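Local coordinates for glutamate receptor 1 (Adineta vaga, PDB 4IO2), which probably works as a ligand-gated ion channel, with the extracellular ligand-binding domain in this structure holding L-glutamate, at residues S103-R108 with M179-A184; N155-K160 with G172-S177. All coordinates share one frame; numbering follows the deposited sequence. Where two conformers were deposited one is given.

Contact 1 (S103-R108 with M179-A184). With GLU (glutamic acid), chain E.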
ATOM      1  N   SER A 103       6.407   0.147   1.880  1.00 15.93           N
ATOM      2  CA  SER A 103       5.810   0.582   3.139  1.00 16.46           C
ATOM      3  C   SER A 103       4.566   1.391   2.865  1.00 15.55           C
ATOM      4  O   SER A 103       4.529   2.117   1.865  1.00 16.36           O
ATOM      5  CB  SER A 103       6.807   1.462   3.924  1.00 18.32           C
ATOM      6  OG  SER A 103       6.279   1.877   5.197  1.00 19.62           O
ATOM      7  N   ASP A 104       3.576   1.285   3.732  1.00 15.88           N
ATOM      8  CA  ASP A 104       2.529   2.270   3.769  1.00 18.04           C
ATOM      9  C   ASP A 104       3.075   3.568   4.360  1.00 14.77           C
ATOM     10  O   ASP A 104       4.180   3.640   4.897  1.00 16.75           O
ATOM     11  CB  ASP A 104       1.321   1.747   4.569  1.00 24.25           C
ATOM     12  CG  ASP A 104       1.635   1.431   6.036  1.00 35.64           C
ATOM     13  OD1 ASP A 104       2.624   1.947   6.589  1.00 39.49           O
ATOM     14  OD2 ASP A 104       0.867   0.641   6.651  1.00 41.89           O
ATOM     15  N   ASN A 105       2.326   4.630   4.171  1.00 14.79           N
ATOM     16  CA  ASN A 105       2.717   5.951   4.637  1.00 13.51           C
ATOM     17  C   ASN A 105       1.494   6.794   4.807  1.00 13.17           C
ATOM     18  O   ASN A 105       0.428   6.519   4.238  1.00 14.92           O
ATOM     19  CB  ASN A 105       3.682   6.630   3.628  1.00 13.22           C
ATOM     20  CG  ASN A 105       4.216   7.959   4.134  1.00 12.77           C
ATOM     21  OD1 ASN A 105       4.797   8.033   5.206  1.00 12.97           O
ATOM     22  ND2 ASN A 105       4.016   9.020   3.352  1.00 15.69           N
ATOM     23  N   SER A 106       1.681   7.848   5.586  1.00 14.06           N
ATOM     24  CA  SER A 106       0.704   8.925   5.731  1.00 14.76           C
ATOM     25  C   SER A 106       1.489  10.077   6.371  1.00 12.70           C
ATOM     26  O   SER A 106       2.667   9.921   6.745  1.00 13.65           O
ATOM     27  CB  SER A 106      -0.469   8.512   6.599  1.00 17.53           C
ATOM     28  OG  SER A 106       0.017   8.124   7.872  1.00 19.81           O
ATOM     29  N   MET A 107       0.874  11.245   6.428  1.00 14.42           N
ATOM     30  CA  MET A 107       1.525  12.420   7.015  1.00 13.12           C
ATOM     31  C   MET A 107       0.850  12.822   8.297  1.00 13.57           C
ATOM     32  O   MET A 107      -0.319  12.497   8.527  1.00 16.33           O
ATOM     33  CB  MET A 107       1.574  13.628   6.054  1.00 13.73           C
ATOM     34  CG  MET A 107       2.354  13.348   4.797  1.00 17.21           C
ATOM     35  SD  MET A 107       2.617  14.842   3.810  1.00 18.83           S
ATOM     36  CE  MET A 107       1.054  15.007   2.995  1.00 21.94           C
ATOM     37  N   ARG A 108       1.633  13.491   9.143  1.00 14.11           N
ATOM     38  CA  ARG A 108       1.144  14.110  10.356  1.00 17.07           C
ATOM     39  C   ARG A 108       1.541  15.549  10.429  1.00 16.16           C
ATOM     40  O   ARG A 108       2.443  15.990   9.752  1.00 15.18           O
ATOM     41  CB  ARG A 108       1.596  13.353  11.602  1.00 20.49           C
ATOM     42  CG  ARG A 108       0.933  11.940  11.623  1.00 26.09           C
ATOM     43  CD  ARG A 108       0.622  11.367  12.928  1.00 26.03           C
ATOM     44  NE  ARG A 108      -0.237  12.217  13.724  1.00 25.54           N
ATOM     45  CZ  ARG A 108      -0.312  12.070  15.027  1.00 26.30           C
ATOM     46  NH1 ARG A 108       0.459  11.133  15.609  1.00 26.71           N
ATOM     47  NH2 ARG A 108      -1.089  12.874  15.733  1.00 25.59           N
ATOM     48  N   MET A 179       4.922  16.167   7.952  1.00 12.65           N
ATOM     49  CA  MET A 179       6.019  15.193   7.909  1.00 12.72           C
ATOM     50  C   MET A 179       5.455  13.792   7.845  1.00 12.40           C
ATOM     51  O   MET A 179       4.439  13.493   8.446  1.00 13.94           O
ATOM     52  CB  MET A 179       6.916  15.383   9.113  1.00 13.34           C
ATOM     53  CG  MET A 179       8.161  14.558   9.061  1.00 14.00           C
ATOM     54  SD  MET A 179       9.264  14.998  10.473  1.00 16.21           S
ATOM     55  CE  MET A 179      10.684  13.945  10.086  1.00 17.00           C
ATOM     56  N   ASP A 180       6.069  12.940   7.036  1.00 12.13           N
ATOM     57  CA  ASP A 180       5.695  11.533   6.996  1.00 11.75           C
ATOM     58  C   ASP A 180       5.688  10.938   8.393  1.00 11.18           C
ATOM     59  O   ASP A 180       6.566  11.217   9.206  1.00 12.82           O
ATOM     60  CB  ASP A 180       6.688  10.732   6.185  1.00 11.44           C
ATOM     61  CG  ASP A 180       6.657  11.016   4.696  1.00 12.33           C
ATOM     62  OD1 ASP A 180       5.609  11.495   4.165  1.00 13.13           O
ATOM     63  OD2 ASP A 180       7.694  10.674   4.082  1.00 12.86           O
ATOM     64  N   ILE A 181       4.745  10.042   8.644  1.00 12.73           N
ATOM     65  CA  ILE A 181       4.535   9.557   9.999  1.00 12.76           C
ATOM     66  C   ILE A 181       5.700   8.748  10.554  1.00 13.30           C
ATOM     67  O   ILE A 181       6.012   8.867  11.746  1.00 13.55           O
ATOM     68  CB  ILE A 181       3.209   8.730  10.087  1.00 15.45           C
ATOM     69  CG1 ILE A 181       2.848   8.401  11.529  1.00 19.03           C
ATOM     70  CG2 ILE A 181       3.256   7.459   9.195  1.00 17.74           C
ATOM     71  CD1 ILE A 181       1.440   7.792  11.641  1.00 20.83           C
ATOM     72  N   GLY A 182       6.324   7.894   9.766  1.00 12.24           N
ATOM     73  CA  GLY A 182       7.380   7.061  10.340  1.00 12.70           C
ATOM     74  C   GLY A 182       8.592   7.814  10.827  1.00 13.23           C
ATOM     75  O   GLY A 182       9.025   7.652  11.959  1.00 12.41           O
ATOM     76  N   THR A 183       9.118   8.689   9.986  1.00 11.85           N
ATOM     77  CA  THR A 183      10.231   9.536  10.403  1.00 12.12           C
ATOM     78  C   THR A 183       9.788  10.623  11.425  1.00 12.66           C
ATOM     79  O   THR A 183      10.586  11.009  12.285  1.00 13.53           O
ATOM     80  CB  THR A 183      10.943  10.182   9.186  1.00 12.45           C
ATOM     81  OG1 THR A 183       9.973  10.848   8.341  1.00 12.31           O
ATOM     82  CG2 THR A 183      11.735   9.117   8.399  1.00 12.37           C
ATOM     83  N   ALA A 184       8.544  11.115  11.333  1.00 12.80           N
ATOM     84  CA  ALA A 184       8.060  12.124  12.293  1.00 13.01           C
ATOM     85  C   ALA A 184       8.045  11.507  13.695  1.00 13.73           C
ATOM     86  O   ALA A 184       8.469  12.136  14.661  1.00 14.32           O
ATOM     87  CB  ALA A 184       6.646  12.583  11.920  1.00 14.06           C
TER
HETATM   88  N   GLU E 303       8.209  11.029   1.398  1.00 10.91           N
HETATM   89  CA  GLU E 303       8.269  12.450   1.043  1.00 10.22           C
HETATM   90  C   GLU E 303       8.370  12.612  -0.471  1.00 10.32           C
HETATM   91  O   GLU E 303       8.647  11.606  -1.174  1.00 11.24           O
HETATM   92  CB  GLU E 303       9.445  13.172   1.705  1.00 12.57           C
HETATM   93  CG  GLU E 303       9.501  13.114   3.236  1.00 13.19           C
HETATM   94  CD  GLU E 303       8.425  13.914   3.969  1.00 13.49           C
HETATM   95  OE1 GLU E 303       7.686  14.646   3.312  1.00 16.05           O
HETATM   96  OE2 GLU E 303       8.386  13.853   5.226  1.00 13.02           O
HETATM   97  OXT GLU E 303       8.158  13.742  -0.969  1.00 12.48           O
HETATM   98  O   HOH W   1       6.103   6.680   7.048  1.00 15.33           O
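Residues 103-108, part of strand 103-112, run antiparallel to residues 179-180: Arg108 and Met179 form a hydrogen-bonded pair (Arg108 N to Met179 O 2.9 Å, Met179 N to Arg108 O 3.1 Å), and the non-hydrogen-bonded pair Met107 and Asp180 follows at a CA separation of 4.3 Å. Beyond the paired residues, Ile181 N, at the start of helix 181-190, donates to Ser106 O at 2.8 Å. The Asn105 side chain reaches Asp180 because chi1 (-175°) carries CG opposite the main-chain N, and its ND2 lies 3.1 Å from Asp180 OD1. That donor approaches from above the carboxylate, whose plane stands 85° from the amide. A water donates to Asn105 OD1 and accepts from Gly182 N. Asn105 is thus second-shell to the ligand: Asp180 OD2 takes the glutamate amino N at 2.8 Å, while Asp180 N donates to OE2 of the bound glutamate at 3.1 Å, almost straight at 177°. Farther along, Ile181 CD1 packs against Arg108 CD at 3.9 Å. In this periplasmic-binding-protein-like domain, strand 103-112 also pairs with strand 200-211, from which Ser205 OG bonds Asn105 ND2, while Met179 packs on helix 162-170 and Arg108 on Leu197 of strand 195-198.

Contact 2 (N155-K160 with G172-S177)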
ATOM      1  N   ASN A 155       1.795  30.016  -1.068  1.00 19.47           N
ATOM      2  CA  ASN A 155       1.813  31.000   0.005  1.00 22.12           C
ATOM      3  C   ASN A 155       2.112  30.376   1.373  1.00 20.99           C
ATOM      4  O   ASN A 155       1.927  30.989   2.418  1.00 18.39           O
ATOM      5  CB  ASN A 155       0.508  31.789   0.052  1.00 22.34           C
ATOM      6  CG  ASN A 155      -0.695  30.911   0.300  1.00 24.85           C
ATOM      7  OD1 ASN A 155      -0.570  29.735   0.635  1.00 24.66           O
ATOM      8  ND2 ASN A 155      -1.876  31.473   0.120  1.00 26.25           N
ATOM      9  N   PHE A 156       2.599  29.139   1.385  1.00 18.86           N
ATOM     10  CA  PHE A 156       3.184  28.571   2.603  1.00 19.43           C
ATOM     11  C   PHE A 156       4.534  29.225   2.877  1.00 17.68           C
ATOM     12  O   PHE A 156       5.056  29.860   2.015  1.00 21.25           O
ATOM     13  CB  PHE A 156       3.367  27.077   2.456  1.00 19.66           C
ATOM     14  CG  PHE A 156       4.136  26.663   1.233  1.00 19.59           C
ATOM     15  CD1 PHE A 156       5.505  26.604   1.263  1.00 20.57           C
ATOM     16  CD2 PHE A 156       3.479  26.268   0.113  1.00 18.71           C
ATOM     17  CE1 PHE A 156       6.217  26.120   0.150  1.00 21.67           C
ATOM     18  CE2 PHE A 156       4.182  25.825  -1.011  1.00 19.08           C
ATOM     19  CZ  PHE A 156       5.528  25.793  -1.008  1.00 22.38           C
ATOM     20  N   TYR A 157       5.099  29.030   4.083  1.00 20.50           N
ATOM     21  CA  TYR A 157       6.505  29.397   4.365  1.00 19.29           C
ATOM     22  C   TYR A 157       7.438  28.310   3.810  1.00 19.20           C
ATOM     23  O   TYR A 157       7.334  27.162   4.218  1.00 19.55           O
ATOM     24  CB  TYR A 157       6.726  29.502   5.895  1.00 21.41           C
ATOM     25  CG  TYR A 157       8.085  30.034   6.269  1.00 21.70           C
ATOM     26  CD1 TYR A 157       9.147  29.185   6.485  1.00 26.49           C
ATOM     27  CD2 TYR A 157       8.285  31.388   6.492  1.00 23.94           C
ATOM     28  CE1 TYR A 157      10.386  29.655   6.823  1.00 28.27           C
ATOM     29  CE2 TYR A 157       9.539  31.875   6.831  1.00 23.37           C
ATOM     30  CZ  TYR A 157      10.566  31.007   7.023  1.00 26.06           C
ATOM     31  OH  TYR A 157      11.794  31.499   7.390  1.00 29.34           O
ATOM     32  N   PRO A 158       8.356  28.692   2.894  1.00 18.33           N
ATOM     33  CA  PRO A 158       9.138  27.634   2.188  1.00 18.64           C
ATOM     34  C   PRO A 158      10.303  27.104   3.034  1.00 19.28           C
ATOM     35  O   PRO A 158      11.003  27.883   3.683  1.00 22.06           O
ATOM     36  CB  PRO A 158       9.643  28.359   0.950  1.00 21.98           C
ATOM     37  CG  PRO A 158       9.761  29.864   1.449  1.00 19.96           C
ATOM     38  CD  PRO A 158       8.576  30.059   2.360  1.00 21.31           C
ATOM     39  N   LEU A 159      10.511  25.793   3.037  1.00 18.58           N
ATOM     40  CA  LEU A 159      11.616  25.168   3.793  1.00 17.83           C
ATOM     41  C   LEU A 159      12.489  24.350   2.836  1.00 17.93           C
ATOM     42  O   LEU A 159      11.966  23.630   1.976  1.00 18.21           O
ATOM     43  CB  LEU A 159      11.083  24.271   4.889  1.00 18.89           C
ATOM     44  CG  LEU A 159      10.131  24.944   5.903  1.00 18.98           C
ATOM     45  CD1 LEU A 159       9.297  23.858   6.640  1.00 18.45           C
ATOM     46  CD2 LEU A 159      10.922  25.860   6.829  1.00 22.19           C
ATOM     47  N   LYS A 160      13.800  24.456   3.021  1.00 19.59           N
ATOM     48  CA  LYS A 160      14.755  23.780   2.152  0.66 19.81           C
ATOM     49  C   LYS A 160      15.202  22.402   2.656  1.00 21.24           C
ATOM     50  O   LYS A 160      15.861  21.651   1.941  1.00 21.75           O
ATOM     51  CB  LYS A 160      15.998  24.644   1.976  0.66 25.62           C
ATOM     52  CG  LYS A 160      15.717  25.979   1.320  0.66 27.98           C
ATOM     53  CD  LYS A 160      16.986  26.808   1.130  0.66 33.24           C
ATOM     54  CE  LYS A 160      16.693  28.092   0.344  0.66 37.94           C
ATOM     55  NZ  LYS A 160      17.912  28.860   0.011  0.66 39.75           N
ATOM     56  N   GLY A 172       9.942  29.771  16.552  1.00 29.17           N
ATOM     57  CA  GLY A 172       8.654  30.434  16.513  1.00 30.16           C
ATOM     58  C   GLY A 172       8.333  31.150  15.217  1.00 30.47           C
ATOM     59  O   GLY A 172       7.430  31.996  15.157  1.00 31.66           O
ATOM     60  N   ILE A 173       9.006  30.752  14.127  1.00 29.48           N
ATOM     61  CA  ILE A 173       8.775  31.379  12.834  1.00 29.61           C
ATOM     62  C   ILE A 173       7.562  30.745  12.150  1.00 26.14           C
ATOM     63  O   ILE A 173       6.827  31.407  11.421  1.00 28.14           O
ATOM     64  CB  ILE A 173       9.981  31.191  11.916  1.00 30.24           C
ATOM     65  CG1 ILE A 173      11.190  31.914  12.494  1.00 36.30           C
ATOM     66  CG2 ILE A 173       9.700  31.715  10.520  1.00 34.56           C
ATOM     67  CD1 ILE A 173      12.501  31.517  11.862  1.00 40.75           C
ATOM     68  N   ILE A 174       7.396  29.440  12.332  1.00 25.16           N
ATOM     69  CA  ILE A 174       6.177  28.778  11.888  1.00 23.04           C
ATOM     70  C   ILE A 174       5.518  28.063  13.054  1.00 21.20           C
ATOM     71  O   ILE A 174       6.164  27.804  14.093  1.00 23.45           O
ATOM     72  CB  ILE A 174       6.486  27.761  10.737  1.00 21.19           C
ATOM     73  CG1 ILE A 174       7.552  26.737  11.180  1.00 22.45           C
ATOM     74  CG2 ILE A 174       6.930  28.535   9.510  1.00 24.19           C
ATOM     75  CD1 ILE A 174       7.871  25.661  10.074  1.00 22.67           C
ATOM     76  N   ASP A 175       4.244  27.752  12.913  1.00 24.13           N
ATOM     77  CA  ASP A 175       3.530  27.010  13.959  1.00 22.97           C
ATOM     78  C   ASP A 175       3.384  25.538  13.641  1.00 22.90           C
ATOM     79  O   ASP A 175       3.248  24.735  14.564  1.00 22.48           O
ATOM     80  CB  ASP A 175       2.142  27.629  14.190  1.00 24.82           C
ATOM     81  CG  ASP A 175       2.208  29.032  14.774  1.00 25.78           C
ATOM     82  OD1 ASP A 175       3.077  29.268  15.647  1.00 28.62           O
ATOM     83  OD2 ASP A 175       1.435  29.874  14.260  1.00 28.08           O
ATOM     84  N   VAL A 176       3.374  25.165  12.350  1.00 22.01           N
ATOM     85  CA  VAL A 176       3.191  23.772  11.962  1.00 20.99           C
ATOM     86  C   VAL A 176       4.000  23.493  10.710  1.00 19.03           C
ATOM     87  O   VAL A 176       4.320  24.385   9.926  1.00 20.26           O
ATOM     88  CB  VAL A 176       1.717  23.410  11.686  1.00 23.57           C
ATOM     89  CG1 VAL A 176       0.854  23.546  12.917  1.00 23.08           C
ATOM     90  CG2 VAL A 176       1.160  24.281  10.542  1.00 26.00           C
ATOM     91  N   SER A 177       4.328  22.217  10.514  1.00 18.93           N
ATOM     92  CA  SER A 177       4.692  21.708   9.185  1.00 17.45           C
ATOM     93  C   SER A 177       4.071  20.319   9.034  1.00 14.62           C
ATOM     94  O   SER A 177       3.309  19.876   9.912  1.00 17.83           O
ATOM     95  CB  SER A 177       6.211  21.660   9.024  1.00 16.75           C
ATOM     96  OG  SER A 177       6.575  21.382   7.661  1.00 16.90           O
TER
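Tyr157 meets two consecutive isoleucines, each through its CG2 methyl. Ile173 CG2 lies 3.7 Å from Tyr157 CZ and 4.1 Å from the centroid of the Tyr157 ring, 30° off the ring normal, which makes an off-centre CH-pi contact near the hydroxyl end. The CG2 methyl of Ile174 sits at the root of the ring, 3.7 Å from Tyr157 CB and also near its CG and CD1. The ring reaches this pair because its CG is anti to the backbone N (chi1 -173°). Leu159, two residues on, points the same way and meets Ile174 tip to tip, CD1 to CD1 at 4.1 Å; Leu159 CD1 also comes within 3.8 Å of Ser177 OG. The CA atoms of Tyr157 and Ile174 are 7.6 Å apart, so side chains span the gap between the backbones. Strand 157-159 is the second strand of a beta-alpha-beta unit, parallel to strand 134-136 and joined to it through helix 140-148. The next helix, 162-170, ends in a Schellman motif, where Gly172, with positive phi (75°), is the first residue to leave helical geometry. That helix also packs on the contact, with Ser168 touching both Leu159 and Ile174. Ser177 OG is hydrogen-bonded to Gly134 O, and Asp175 forms salt bridges with Arg112 and Arg132.

The centre of contact 1 is about 8 Å from the centre of the chain, that of contact 2 about 19 Å; the two contact centres are about 18 Å apart. The two do not touch, but residues 172-177 of contact 2 lead along strand 177-180 into residues 179-184 of contact 1. Arg136, which hydrogen-bonds the bound glutamate, lies close to both: its side chain is about 4 Å from that of Met179 and about 4 Å from that of Leu159. Met165 of helix 162-170 likewise touches Met179, Leu159 and Ser177. Contact 1 bonds the ligand directly through Asp180, whereas in contact 2 the Ser177 side chain remains about 8 Å from it.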